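Side-chain contacts in putative hydroxymethylglutaryl-CoA synthase (Streptococcus mutans, PDB 3SQZ), which probably catalyses the condensation of acetyl-CoA with acetoacetyl-CoA to hydroxymethylglutaryl-CoA, and binds coenzyme A: residues I105-L110 against L152-L157; A248-R253 against A347-G352; I302-Q307 against L324-N329; G314-G319 against I336-Y341. One frame throughout, in Å; residues are numbered along the deposited sequence.

Contact 1 (I105-L110 against L152-L157)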
loop_
_atom_site.group_PDB
_atom_site.type_symbol
_atom_site.label_atom_id
_atom_site.label_comp_id
_atom_site.label_asym_id
_atom_site.label_seq_id
_atom_site.Cartn_x
_atom_site.Cartn_y
_atom_site.Cartn_z
ATOM N N ILE A 105 8.773 3.884 19.892
ATOM C CA ILE A 105 7.486 3.535 19.309
ATOM C C ILE A 105 6.576 2.977 20.395
ATOM O O ILE A 105 6.947 2.016 21.080
ATOM C CB ILE A 105 7.648 2.494 18.174
ATOM C CG1 ILE A 105 8.288 3.129 16.934
ATOM C CG2 ILE A 105 6.301 1.866 17.822
ATOM C CD1 ILE A 105 8.876 2.115 15.969
ATOM N N ASP A 106 5.387 3.559 20.556
ATOM C CA ASP A 106 4.445 3.022 21.537
ATOM C C ASP A 106 3.080 2.701 20.935
ATOM O O ASP A 106 2.119 2.451 21.666
ATOM C CB ASP A 106 4.330 3.902 22.793
ATOM C CG ASP A 106 3.653 5.218 22.531
ATOM O OD1 ASP A 106 3.458 5.575 21.354
ATOM O OD2 ASP A 106 3.309 5.900 23.520
ATOM N N MET A 107 3.017 2.645 19.607
ATOM C CA MET A 107 1.815 2.190 18.930
ATOM C C MET A 107 2.222 1.591 17.592
ATOM O O MET A 107 3.009 2.195 16.845
ATOM C CB MET A 107 0.796 3.324 18.757
ATOM C CG MET A 107 -0.451 2.893 18.020
ATOM S SD MET A 107 -1.942 3.881 18.319
ATOM C CE MET A 107 -1.450 5.455 17.629
ATOM N N VAL A 108 1.705 0.400 17.303
ATOM C CA VAL A 108 1.956 -0.301 16.050
ATOM C C VAL A 108 0.593 -0.628 15.458
ATOM O O VAL A 108 -0.216 -1.315 16.097
ATOM C CB VAL A 108 2.733 -1.608 16.298
ATOM C CG1 VAL A 108 2.968 -2.346 14.979
ATOM C CG2 VAL A 108 4.063 -1.338 17.012
ATOM N N ILE A 109 0.317 -0.112 14.264
ATOM C CA ILE A 109 -0.972 -0.317 13.620
ATOM C C ILE A 109 -0.752 -1.030 12.294
ATOM O O ILE A 109 0.010 -0.548 11.442
ATOM C CB ILE A 109 -1.716 1.005 13.331
ATOM C CG1 ILE A 109 -1.778 1.885 14.587
ATOM C CG2 ILE A 109 -3.104 0.713 12.783
ATOM C CD1 ILE A 109 -2.410 3.253 14.346
ATOM N N LEU A 110 -1.425 -2.161 12.106
ATOM C CA LEU A 110 -1.413 -2.872 10.835
ATOM C C LEU A 110 -2.723 -2.628 10.106
ATOM O O LEU A 110 -3.782 -3.043 10.585
ATOM C CB LEU A 110 -1.229 -4.370 11.070
ATOM C CG LEU A 110 -1.385 -5.247 9.819
ATOM C CD1 LEU A 110 -0.364 -4.913 8.737
ATOM C CD2 LEU A 110 -1.320 -6.722 10.200
ATOM N N LEU A 152 -2.766 6.362 9.760
ATOM C CA LEU A 152 -1.880 7.506 9.733
ATOM C C LEU A 152 -2.464 8.672 10.516
ATOM O O LEU A 152 -1.750 9.386 11.212
ATOM C CB LEU A 152 -1.629 7.914 8.286
ATOM C CG LEU A 152 -0.456 8.834 8.001
ATOM C CD1 LEU A 152 0.833 8.161 8.448
ATOM C CD2 LEU A 152 -0.400 9.136 6.518
ATOM N N ASN A 153 -3.769 8.880 10.382
ATOM C CA ASN A 153 -4.410 9.972 11.087
ATOM C C ASN A 153 -4.362 9.790 12.605
ATOM O O ASN A 153 -4.048 10.720 13.340
ATOM C CB ASN A 153 -5.843 10.140 10.604
ATOM C CG ASN A 153 -6.505 11.351 11.197
ATOM O OD1 ASN A 153 -7.326 11.245 12.103
ATOM N ND2 ASN A 153 -6.137 12.524 10.698
ATOM N N TYR A 154 -4.699 8.593 13.074
ATOM C CA TYR A 154 -4.594 8.303 14.497
ATOM C C TYR A 154 -3.136 8.476 14.952
ATOM O O TYR A 154 -2.872 9.085 15.988
ATOM C CB TYR A 154 -5.120 6.896 14.776
ATOM C CG TYR A 154 -5.139 6.443 16.228
ATOM C CD1 TYR A 154 -5.016 7.338 17.295
ATOM C CD2 TYR A 154 -5.305 5.095 16.525
ATOM C CE1 TYR A 154 -5.048 6.880 18.621
ATOM C CE2 TYR A 154 -5.343 4.636 17.835
ATOM C CZ TYR A 154 -5.210 5.525 18.870
ATOM O OH TYR A 154 -5.247 5.043 20.167
ATOM N N ALA A 155 -2.193 7.960 14.168
ATOM C CA ALA A 155 -0.781 8.103 14.501
ATOM C C ALA A 155 -0.406 9.570 14.711
ATOM O O ALA A 155 0.277 9.921 15.681
ATOM C CB ALA A 155 0.078 7.498 13.402
ATOM N N LYS A 156 -0.844 10.417 13.782
ATOM C CA LYS A 156 -0.520 11.832 13.824
ATOM C C LYS A 156 -1.069 12.481 15.096
ATOM O O LYS A 156 -0.369 13.236 15.770
ATOM C CB LYS A 156 -1.083 12.507 12.568
ATOM C CG LYS A 156 -0.611 13.921 12.319
ATOM C CD LYS A 156 -1.357 14.932 13.150
ATOM C CE LYS A 156 -0.943 16.338 12.753
ATOM N NZ LYS A 156 -1.702 17.375 13.491
ATOM N N LEU A 157 -2.324 12.189 15.423
ATOM C CA LEU A 157 -2.929 12.773 16.614
ATOM C C LEU A 157 -2.287 12.273 17.901
ATOM O O LEU A 157 -2.132 13.025 18.864
ATOM C CB LEU A 157 -4.428 12.500 16.648
ATOM C CG LEU A 157 -5.202 13.112 15.486
ATOM C CD1 LEU A 157 -6.678 12.772 15.600
ATOM C CD2 LEU A 157 -4.979 14.620 15.408
#
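Met107 reaches from strand 105-111 to lay its thioether over one face of the Tyr154 ring. The terminal methyl stands almost exactly above the ring centre: Met107 CE is 3.8 Å from the Tyr154 centroid and just 2° off the normal, a CH-pi contact. The sulfur sits over the same face but displaced toward the phenol end, with Met107 SD 3.5 Å from Tyr154 CE2, which makes a Met-aromatic contact as well. The Met107 chain leaves the sheet extended, with CG anti to the backbone N, and bends at chi3 (65°) to bring the methyl over the ring. The same methyl approaches the helix backbone, with Met107 CE 4.2 Å from Ala155 CA. Two residues along the strand, Ile109 points to the same side; it crosses Tyr154 at about a right angle and reaches it with the end of its longer branch, Ile109 CD1 to Tyr154 CD2 being 4.1 Å. In the next shell, Arg137 and Phe139 of the outermost strand 137-141 also touch Tyr154, while Val167 and Val196 of other strands pack on Ala155. Helix 147-161 lies nearly antiparallel to strand 105-111 (172°), their local axes 9.9 Å apart, as a helix of the inner layer packed on one sheet in the layered thiolase fold.

Contact 2 (A248-R253 against A347-G352)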
loop_
_atom_site.group_PDB
_atom_site.type_symbol
_atom_site.label_atom_id
_atom_site.label_comp_id
_atom_site.label_asym_id
_atom_site.label_seq_id
_atom_site.Cartn_x
_atom_site.Cartn_y
_atom_site.Cartn_z
ATOM N N ALA A 248 -14.661 17.980 -4.269
ATOM C CA ALA A 248 -15.467 19.195 -4.349
ATOM C C ALA A 248 -15.716 19.755 -2.952
ATOM O O ALA A 248 -15.560 20.955 -2.711
ATOM C CB ALA A 248 -16.785 18.925 -5.059
ATOM N N GLU A 249 -16.105 18.885 -2.028
ATOM C CA GLU A 249 -16.418 19.329 -0.679
ATOM C C GLU A 249 -15.160 19.767 0.074
ATOM O O GLU A 249 -15.204 20.710 0.866
ATOM C CB GLU A 249 -17.179 18.236 0.077
ATOM C CG GLU A 249 -17.622 18.616 1.488
ATOM C CD GLU A 249 -18.678 19.712 1.532
ATOM O OE1 GLU A 249 -19.293 20.022 0.487
ATOM O OE2 GLU A 249 -18.891 20.263 2.632
ATOM N N TYR A 250 -14.038 19.101 -0.193
ATOM C CA TYR A 250 -12.759 19.455 0.418
ATOM C C TYR A 250 -12.365 20.891 0.057
ATOM O O TYR A 250 -11.999 21.694 0.916
ATOM C CB TYR A 250 -11.657 18.479 -0.026
ATOM C CG TYR A 250 -10.370 18.650 0.742
ATOM C CD1 TYR A 250 -10.107 17.872 1.863
ATOM C CD2 TYR A 250 -9.420 19.590 0.355
ATOM C CE1 TYR A 250 -8.940 18.032 2.588
ATOM C CE2 TYR A 250 -8.250 19.758 1.073
ATOM C CZ TYR A 250 -8.018 18.980 2.191
ATOM O OH TYR A 250 -6.863 19.139 2.912
ATOM N N GLN A 251 -12.431 21.204 -1.230
ATOM C CA GLN A 251 -12.119 22.544 -1.702
ATOM C C GLN A 251 -12.970 23.594 -1.007
ATOM O O GLN A 251 -12.470 24.658 -0.642
ATOM C CB GLN A 251 -12.313 22.633 -3.211
ATOM C CG GLN A 251 -11.269 21.872 -3.983
ATOM C CD GLN A 251 -11.602 21.765 -5.445
ATOM O OE1 GLN A 251 -12.329 20.862 -5.867
ATOM N NE2 GLN A 251 -11.076 22.691 -6.235
ATOM N N LYS A 252 -14.256 23.300 -0.837
ATOM C CA LYS A 252 -15.174 24.234 -0.194
ATOM C C LYS A 252 -14.840 24.454 1.273
ATOM O O LYS A 252 -14.821 25.584 1.746
ATOM C CB LYS A 252 -16.620 23.748 -0.308
ATOM C CG LYS A 252 -17.157 23.693 -1.724
ATOM C CD LYS A 252 -18.602 23.218 -1.733
ATOM C CE LYS A 252 -19.129 23.069 -3.151
ATOM N NZ LYS A 252 -19.014 24.343 -3.918
ATOM N N ARG A 253 -14.599 23.371 2.001
ATOM C CA ARG A 253 -14.359 23.485 3.433
ATOM C C ARG A 253 -13.032 24.151 3.748
ATOM O O ARG A 253 -12.913 24.854 4.751
ATOM C CB ARG A 253 -14.423 22.116 4.102
ATOM C CG ARG A 253 -15.803 21.516 4.071
ATOM C CD ARG A 253 -15.903 20.313 4.979
ATOM N NE ARG A 253 -17.204 19.676 4.839
ATOM C CZ ARG A 253 -17.678 18.750 5.660
ATOM N NH1 ARG A 253 -16.958 18.354 6.702
ATOM N NH2 ARG A 253 -18.872 18.225 5.439
ATOM N N ALA A 347 -13.808 6.973 1.418
ATOM C CA ALA A 347 -12.763 7.750 0.764
ATOM C C ALA A 347 -12.308 8.862 1.684
ATOM O O ALA A 347 -13.058 9.296 2.555
ATOM C CB ALA A 347 -13.264 8.330 -0.546
ATOM N N GLU A 348 -11.086 9.344 1.488
ATOM C CA GLU A 348 -10.612 10.460 2.286
ATOM C C GLU A 348 -9.553 11.224 1.526
ATOM O O GLU A 348 -8.705 10.623 0.860
ATOM C CB GLU A 348 -10.079 9.989 3.649
ATOM C CG GLU A 348 -9.599 11.121 4.548
ATOM C CD GLU A 348 -9.361 10.707 5.996
ATOM O OE1 GLU A 348 -9.922 9.691 6.470
ATOM O OE2 GLU A 348 -8.583 11.413 6.668
ATOM N N ILE A 349 -9.620 12.551 1.609
ATOM C CA ILE A 349 -8.589 13.424 1.080
ATOM C C ILE A 349 -7.827 14.048 2.235
ATOM O O ILE A 349 -8.426 14.522 3.207
ATOM C CB ILE A 349 -9.194 14.499 0.190
ATOM C CG1 ILE A 349 -9.842 13.804 -1.002
ATOM C CG2 ILE A 349 -8.128 15.524 -0.233
ATOM C CD1 ILE A 349 -10.626 14.699 -1.874
ATOM N N PHE A 350 -6.504 14.022 2.133
ATOM C CA PHE A 350 -5.640 14.635 3.120
ATOM C C PHE A 350 -4.408 15.160 2.406
ATOM O O PHE A 350 -4.205 14.887 1.219
ATOM C CB PHE A 350 -5.285 13.660 4.254
ATOM C CG PHE A 350 -4.505 12.449 3.816
ATOM C CD1 PHE A 350 -3.134 12.372 4.024
ATOM C CD2 PHE A 350 -5.148 11.365 3.239
ATOM C CE1 PHE A 350 -2.424 11.244 3.643
ATOM C CE2 PHE A 350 -4.440 10.239 2.851
ATOM C CZ PHE A 350 -3.077 10.178 3.058
ATOM N N THR A 351 -3.596 15.934 3.112
ATOM C CA THR A 351 -2.484 16.628 2.481
ATOM C C THR A 351 -1.258 16.625 3.365
ATOM O O THR A 351 -1.332 16.377 4.574
ATOM C CB THR A 351 -2.819 18.093 2.183
ATOM O OG1 THR A 351 -2.960 18.797 3.422
ATOM C CG2 THR A 351 -4.094 18.217 1.360
ATOM N N GLY A 352 -0.124 16.950 2.759
ATOM C CA GLY A 352 1.117 17.081 3.492
ATOM C C GLY A 352 2.074 18.015 2.782
ATOM O O GLY A 352 1.887 18.344 1.607
#
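Tyr250 of helix 232-254 makes the helix side of the contact with strand 346-354, meeting Ile349 and Thr351, two residues apart on one face of the sheet. The CH-pi part falls to the short branch of Ile349: its CG2 lies 3.9 Å from the centroid of the Tyr250 ring and 16° off the normal, over the face but shifted toward the rim beside Tyr250 CD1. With chi1 near trans (-170°), the Tyr250 ring swings across from the helix to the strand. Van der Waals contact continues at the phenol end, where Tyr250 OH comes within 3.3 Å of the Thr351 methyl CG2. The polar contacts lie elsewhere. Tyr250 OH is hydrogen-bonded to the carbonyl oxygen of Glu208, in the neighbouring strand 203-213. Within the helix, Arg253 NE forms a salt bridge with Glu249 OE2 at 2.8 Å; the bond is nearly straight (173°), lies in the guanidinium plane and uses the anti lone pair of the carboxylate oxygen. The buried tyrosine therefore holds this outer helix to two strands by different means: its ring face meets the Ile349 methyl and its hydroxyl oxygen touches the Thr351 methyl, while that hydroxyl is satisfied by the backbone carbonyl of Glu208.

Contact 3 (I302-Q307 against L324-N329)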
loop_
_atom_site.group_PDB
_atom_site.type_symbol
_atom_site.label_atom_id
_atom_site.label_comp_id
_atom_site.label_asym_id
_atom_site.label_seq_id
_atom_site.Cartn_x
_atom_site.Cartn_y
_atom_site.Cartn_z
ATOM N N ILE A 302 3.244 6.525 -10.545
ATOM C CA ILE A 302 2.765 5.194 -10.925
ATOM C C ILE A 302 3.872 4.223 -11.333
ATOM O O ILE A 302 3.602 3.059 -11.614
ATOM C CB ILE A 302 1.677 5.260 -12.030
ATOM C CG1 ILE A 302 2.248 5.767 -13.361
ATOM C CG2 ILE A 302 0.499 6.116 -11.567
ATOM C CD1 ILE A 302 1.224 5.747 -14.489
ATOM N N LEU A 303 5.115 4.691 -11.337
ATOM C CA LEU A 303 6.227 3.877 -11.816
ATOM C C LEU A 303 6.363 2.548 -11.073
ATOM O O LEU A 303 6.521 1.502 -11.693
ATOM C CB LEU A 303 7.520 4.667 -11.685
ATOM C CG LEU A 303 8.564 4.718 -12.794
ATOM C CD1 LEU A 303 7.939 4.801 -14.178
ATOM C CD2 LEU A 303 9.442 5.927 -12.546
ATOM N N TYR A 304 6.308 2.577 -9.746
ATOM C CA TYR A 304 6.481 1.333 -8.996
ATOM C C TYR A 304 5.289 0.397 -9.173
ATOM O O TYR A 304 5.457 -0.811 -9.353
ATOM C CB TYR A 304 6.749 1.595 -7.513
ATOM C CG TYR A 304 8.044 2.327 -7.231
ATOM C CD1 TYR A 304 9.066 2.392 -8.174
ATOM C CD2 TYR A 304 8.239 2.954 -6.006
ATOM C CE1 TYR A 304 10.244 3.068 -7.904
ATOM C CE2 TYR A 304 9.409 3.631 -5.728
ATOM C CZ TYR A 304 10.405 3.690 -6.681
ATOM O OH TYR A 304 11.574 4.363 -6.428
ATOM N N SER A 305 4.084 0.956 -9.140
ATOM C CA SER A 305 2.891 0.140 -9.265
ATOM C C SER A 305 2.846 -0.630 -10.593
ATOM O O SER A 305 2.343 -1.748 -10.651
ATOM C CB SER A 305 1.656 1.012 -9.069
ATOM O OG SER A 305 1.605 1.459 -7.719
ATOM N N LYS A 306 3.395 -0.042 -11.653
ATOM C CA LYS A 306 3.470 -0.723 -12.947
ATOM C C LYS A 306 4.248 -2.033 -12.876
ATOM O O LYS A 306 4.068 -2.902 -13.730
ATOM C CB LYS A 306 4.128 0.170 -13.997
ATOM C CG LYS A 306 3.263 1.309 -14.458
ATOM C CD LYS A 306 3.899 2.043 -15.626
ATOM C CE LYS A 306 2.991 3.135 -16.162
ATOM N NZ LYS A 306 3.610 3.901 -17.272
ATOM N N GLN A 307 5.140 -2.149 -11.895
ATOM C CA GLN A 307 5.993 -3.331 -11.748
ATOM C C GLN A 307 5.536 -4.282 -10.647
ATOM O O GLN A 307 6.022 -5.407 -10.571
ATOM C CB GLN A 307 7.431 -2.914 -11.433
ATOM C CG GLN A 307 8.052 -1.941 -12.415
ATOM C CD GLN A 307 7.949 -2.426 -13.833
ATOM O OE1 GLN A 307 8.309 -3.565 -14.143
ATOM N NE2 GLN A 307 7.439 -1.573 -14.707
ATOM N N LEU A 324 8.044 10.468 -4.741
ATOM C CA LEU A 324 9.149 11.155 -4.092
ATOM C C LEU A 324 10.496 10.717 -4.641
ATOM O O LEU A 324 11.429 11.521 -4.717
ATOM C CB LEU A 324 9.111 10.936 -2.581
ATOM C CG LEU A 324 7.857 11.457 -1.880
ATOM C CD1 LEU A 324 8.055 11.394 -0.376
ATOM C CD2 LEU A 324 7.508 12.874 -2.330
ATOM N N GLU A 325 10.595 9.448 -5.024
ATOM C CA GLU A 325 11.840 8.882 -5.529
ATOM C C GLU A 325 12.061 9.116 -7.027
ATOM O O GLU A 325 13.161 8.908 -7.530
ATOM C CB GLU A 325 11.934 7.389 -5.175
ATOM C CG GLU A 325 12.181 7.203 -3.689
ATOM C CD GLU A 325 12.266 5.763 -3.201
ATOM O OE1 GLU A 325 11.918 4.816 -3.945
ATOM O OE2 GLU A 325 12.692 5.587 -2.038
ATOM N N ASN A 326 11.032 9.567 -7.735
ATOM C CA ASN A 326 11.125 9.699 -9.187
ATOM C C ASN A 326 10.782 11.057 -9.777
ATOM O O ASN A 326 11.144 11.336 -10.915
ATOM C CB ASN A 326 10.345 8.583 -9.877
ATOM C CG ASN A 326 10.946 7.230 -9.594
ATOM O OD1 ASN A 326 11.924 6.832 -10.224
ATOM N ND2 ASN A 326 10.397 6.532 -8.611
ATOM N N SER A 327 10.115 11.920 -9.022
ATOM C CA SER A 327 9.888 13.272 -9.518
ATOM C C SER A 327 11.201 14.021 -9.600
ATOM O O SER A 327 12.040 13.923 -8.698
ATOM C CB SER A 327 8.941 14.051 -8.614
ATOM O OG SER A 327 8.896 15.411 -9.023
ATOM N N GLN A 328 11.363 14.795 -10.664
ATOM C CA GLN A 328 12.557 15.611 -10.822
ATOM C C GLN A 328 12.313 17.069 -10.448
ATOM O O GLN A 328 13.206 17.907 -10.600
ATOM C CB GLN A 328 13.116 15.472 -12.240
ATOM C CG GLN A 328 13.551 14.042 -12.549
ATOM C CD GLN A 328 14.217 13.899 -13.903
ATOM O OE1 GLN A 328 15.057 13.021 -14.103
ATOM N NE2 GLN A 328 13.844 14.759 -14.841
ATOM N N ASN A 329 11.118 17.378 -9.944
ATOM C CA ASN A 329 10.770 18.768 -9.660
ATOM C C ASN A 329 10.301 19.080 -8.237
ATOM O O ASN A 329 10.201 20.248 -7.877
ATOM C CB ASN A 329 9.736 19.283 -10.663
ATOM C CG ASN A 329 8.457 18.490 -10.621
ATOM O OD1 ASN A 329 8.149 17.732 -11.546
ATOM N ND2 ASN A 329 7.713 18.641 -9.536
#
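The C-terminal end of helix 315-326, an inner-layer helix of the thiolase fold, meets the turn after helix 288-302 where Tyr304 touches Glu325 and Asn326. The tyrosine hydroxyl is the hub. It donates to the carboxylate, Tyr304 OH to Glu325 OE1 measuring 2.5 Å, a short bond that uses the anti lone pair. The carboxylate oxygen lies at the ring edge, near the ring plane, although the two planes stand 73° apart. The Asn326 amide, nearly perpendicular to the ring (82°), adds a weak bond from ND2 to Tyr304 OH at 3.3 Å and 142°; its stronger partner is the backbone oxygen of Ser322, one turn back in the helix. The other end of this amide meets hydrocarbon, with Leu303 CD2 3.5 Å from Asn326 OD1. Just beyond the helix, Ser327 OG accepts from the backbone N of Asn329 at 3.1 Å, closing an ST turn. Outside the segments, Arg366 NE forms a salt bridge with Glu325 OE1, and the backbone N of Gln363 bonds to OE2. With both its oxygens held and a guanidinium alongside, the carboxylate probably stays ionised, a setting consistent with the phenol acting as donor in the short bond.

Contact 4 (G314-G319 against I336-Y341)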
loop_
_atom_site.group_PDB
_atom_site.type_symbol
_atom_site.label_atom_id
_atom_site.label_comp_id
_atom_site.label_asym_id
_atom_site.label_seq_id
_atom_site.Cartn_x
_atom_site.Cartn_y
_atom_site.Cartn_z
ATOM N N GLY A 314 -1.654 -0.518 0.903
ATOM C CA GLY A 314 -0.410 0.187 0.689
ATOM C C GLY A 314 -0.316 0.945 -0.619
ATOM O O GLY A 314 0.637 1.694 -0.820
ATOM N N SER A 315 -1.296 0.799 -1.508
ATOM C CA SER A 315 -1.098 1.272 -2.874
ATOM C C SER A 315 -0.952 2.790 -2.993
ATOM O O SER A 315 -0.082 3.263 -3.720
ATOM C CB SER A 315 -2.192 0.752 -3.796
ATOM O OG SER A 315 -3.432 1.340 -3.463
ATOM N N LEU A 316 -1.771 3.551 -2.268
ATOM C CA LEU A 316 -1.659 5.005 -2.267
ATOM C C LEU A 316 -0.260 5.423 -1.814
ATOM O O LEU A 316 0.359 6.326 -2.388
ATOM C CB LEU A 316 -2.701 5.600 -1.320
ATOM C CG LEU A 316 -2.606 7.103 -1.034
ATOM C CD1 LEU A 316 -2.806 7.946 -2.289
ATOM C CD2 LEU A 316 -3.620 7.489 0.037
ATOM N N PHE A 317 0.249 4.753 -0.787
ATOM C CA PHE A 317 1.515 5.120 -0.170
ATOM C C PHE A 317 2.720 4.654 -0.969
ATOM O O PHE A 317 3.748 5.316 -0.973
ATOM C CB PHE A 317 1.518 4.665 1.282
ATOM C CG PHE A 317 0.382 5.259 2.037
ATOM C CD1 PHE A 317 0.443 6.583 2.427
ATOM C CD2 PHE A 317 -0.799 4.552 2.240
ATOM C CE1 PHE A 317 -0.625 7.183 3.064
ATOM C CE2 PHE A 317 -1.875 5.144 2.884
ATOM C CZ PHE A 317 -1.785 6.460 3.300
ATOM N N LEU A 318 2.569 3.542 -1.679
ATOM C CA LEU A 318 3.560 3.131 -2.660
ATOM C C LEU A 318 3.666 4.199 -3.759
ATOM O O LEU A 318 4.761 4.527 -4.211
ATOM C CB LEU A 318 3.202 1.763 -3.250
ATOM C CG LEU A 318 4.150 1.249 -4.341
ATOM C CD1 LEU A 318 5.570 1.080 -3.816
ATOM C CD2 LEU A 318 3.619 -0.060 -4.909
ATOM N N GLY A 319 2.530 4.740 -4.192
ATOM C CA GLY A 319 2.555 5.814 -5.167
ATOM C C GLY A 319 3.226 7.068 -4.631
ATOM O O GLY A 319 3.962 7.744 -5.357
ATOM N N ILE A 336 1.393 18.231 -1.207
ATOM C CA ILE A 336 0.893 17.082 -1.937
ATOM C C ILE A 336 -0.500 16.773 -1.420
ATOM O O ILE A 336 -0.733 16.781 -0.209
ATOM C CB ILE A 336 1.804 15.852 -1.717
ATOM C CG1 ILE A 336 3.212 16.158 -2.233
ATOM C CG2 ILE A 336 1.237 14.612 -2.409
ATOM C CD1 ILE A 336 4.219 15.080 -1.934
ATOM N N ALA A 337 -1.432 16.536 -2.338
ATOM C CA ALA A 337 -2.773 16.087 -1.975
ATOM C C ALA A 337 -2.873 14.602 -2.254
ATOM O O ALA A 337 -2.365 14.119 -3.272
ATOM C CB ALA A 337 -3.822 16.844 -2.764
ATOM N N LEU A 338 -3.534 13.886 -1.352
ATOM C CA LEU A 338 -3.668 12.441 -1.452
ATOM C C LEU A 338 -5.141 12.035 -1.384
ATOM O O LEU A 338 -5.891 12.510 -0.517
ATOM C CB LEU A 338 -2.878 11.752 -0.335
ATOM C CG LEU A 338 -1.364 12.001 -0.357
ATOM C CD1 LEU A 338 -0.969 13.147 0.571
ATOM C CD2 LEU A 338 -0.611 10.737 0.004
ATOM N N PHE A 339 -5.544 11.157 -2.303
ATOM C CA PHE A 339 -6.898 10.621 -2.361
ATOM C C PHE A 339 -6.882 9.145 -2.043
ATOM O O PHE A 339 -6.384 8.332 -2.834
ATOM C CB PHE A 339 -7.533 10.780 -3.742
ATOM C CG PHE A 339 -8.807 9.970 -3.901
ATOM C CD1 PHE A 339 -9.957 10.322 -3.200
ATOM C CD2 PHE A 339 -8.857 8.856 -4.725
ATOM C CE1 PHE A 339 -11.133 9.591 -3.330
ATOM C CE2 PHE A 339 -10.033 8.127 -4.851
ATOM C CZ PHE A 339 -11.170 8.494 -4.158
ATOM N N SER A 340 -7.421 8.804 -0.885
ATOM C CA SER A 340 -7.516 7.421 -0.455
ATOM C C SER A 340 -8.912 6.887 -0.722
ATOM O O SER A 340 -9.896 7.594 -0.535
ATOM C CB SER A 340 -7.189 7.334 1.038
ATOM O OG SER A 340 -7.251 6.003 1.523
ATOM N N TYR A 341 -8.980 5.648 -1.192
ATOM C CA TYR A 341 -10.241 4.957 -1.408
ATOM C C TYR A 341 -10.159 3.556 -0.841
ATOM O O TYR A 341 -9.104 2.914 -0.860
ATOM C CB TYR A 341 -10.566 4.869 -2.906
ATOM C CG TYR A 341 -11.889 4.182 -3.256
ATOM C CD1 TYR A 341 -13.092 4.877 -3.198
ATOM C CD2 TYR A 341 -11.929 2.848 -3.656
ATOM C CE1 TYR A 341 -14.292 4.268 -3.522
ATOM C CE2 TYR A 341 -13.133 2.223 -3.987
ATOM C CZ TYR A 341 -14.313 2.938 -3.909
ATOM O OH TYR A 341 -15.523 2.352 -4.222
#
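Ser340 OG, hydrogen-bonded to Thr149 OG1 of helix 147-161, has the methyl CD2 of Leu316 4.2 Å away, so a polar link and an apolar contact share one side chain. Here helix 315-326, in the inner helical layer of the thiolase fold, lies on strand 335-342; their local axes approach to 9.3 Å and run closer to antiparallel than to perpendicular, at 156°. Leu316 carries the contact. Its chi1 (171°) turns CG toward the strand, and chi2 (63°) spreads the two methyls over it. One methyl rests against the serine, Leu316 CD2 being 3.7 Å from Ser340 CB. The other lies over the backbone and next to a second leucine: Leu316 CD1 is 3.6 Å from Phe339 O and 4.2 Å from Leu338 CD2. Phe339 takes part through its carbonyl oxygen, since its CB points away from the helix, and on that far side its ring meets Tyr239 edge-to-face. The predicted active site is near. Leu316 lies about 5 Å, between side chains, from His267, predicted to be a proton donor/acceptor, and Tyr341, at the end of the strand segment, touches the bound coenzyme A. Within the helix, Leu316 also packs on its neighbour, its CD2 standing 3.8 Å above the plane of the Phe317 ring, offset toward the rim.

In the fold
Contacts 1, 2 and 4 all set a helix on the same mixed sheet and are buried and mainly apolar; contact 3, partly buried, is the one where side-chain hydrogen bonds join the segments. Contacts 2 and 4 use adjacent strands, 346-354 and 335-342, paired by backbone bonds such as Phe350 O to Leu338 N (2.8 Å), with helix 232-254 and helix 315-326 as their respective helical partners. Contacts 3 and 4 share helix 315-326, contact 3 at its C-terminal end and contact 4 near its start; contact 4 lies closest of the four to the chain centre. Contact 1 meets contacts 2 and 4 through Leu152 of helix 147-161, which packs on Phe350 and Phe317, and does not touch contact 3.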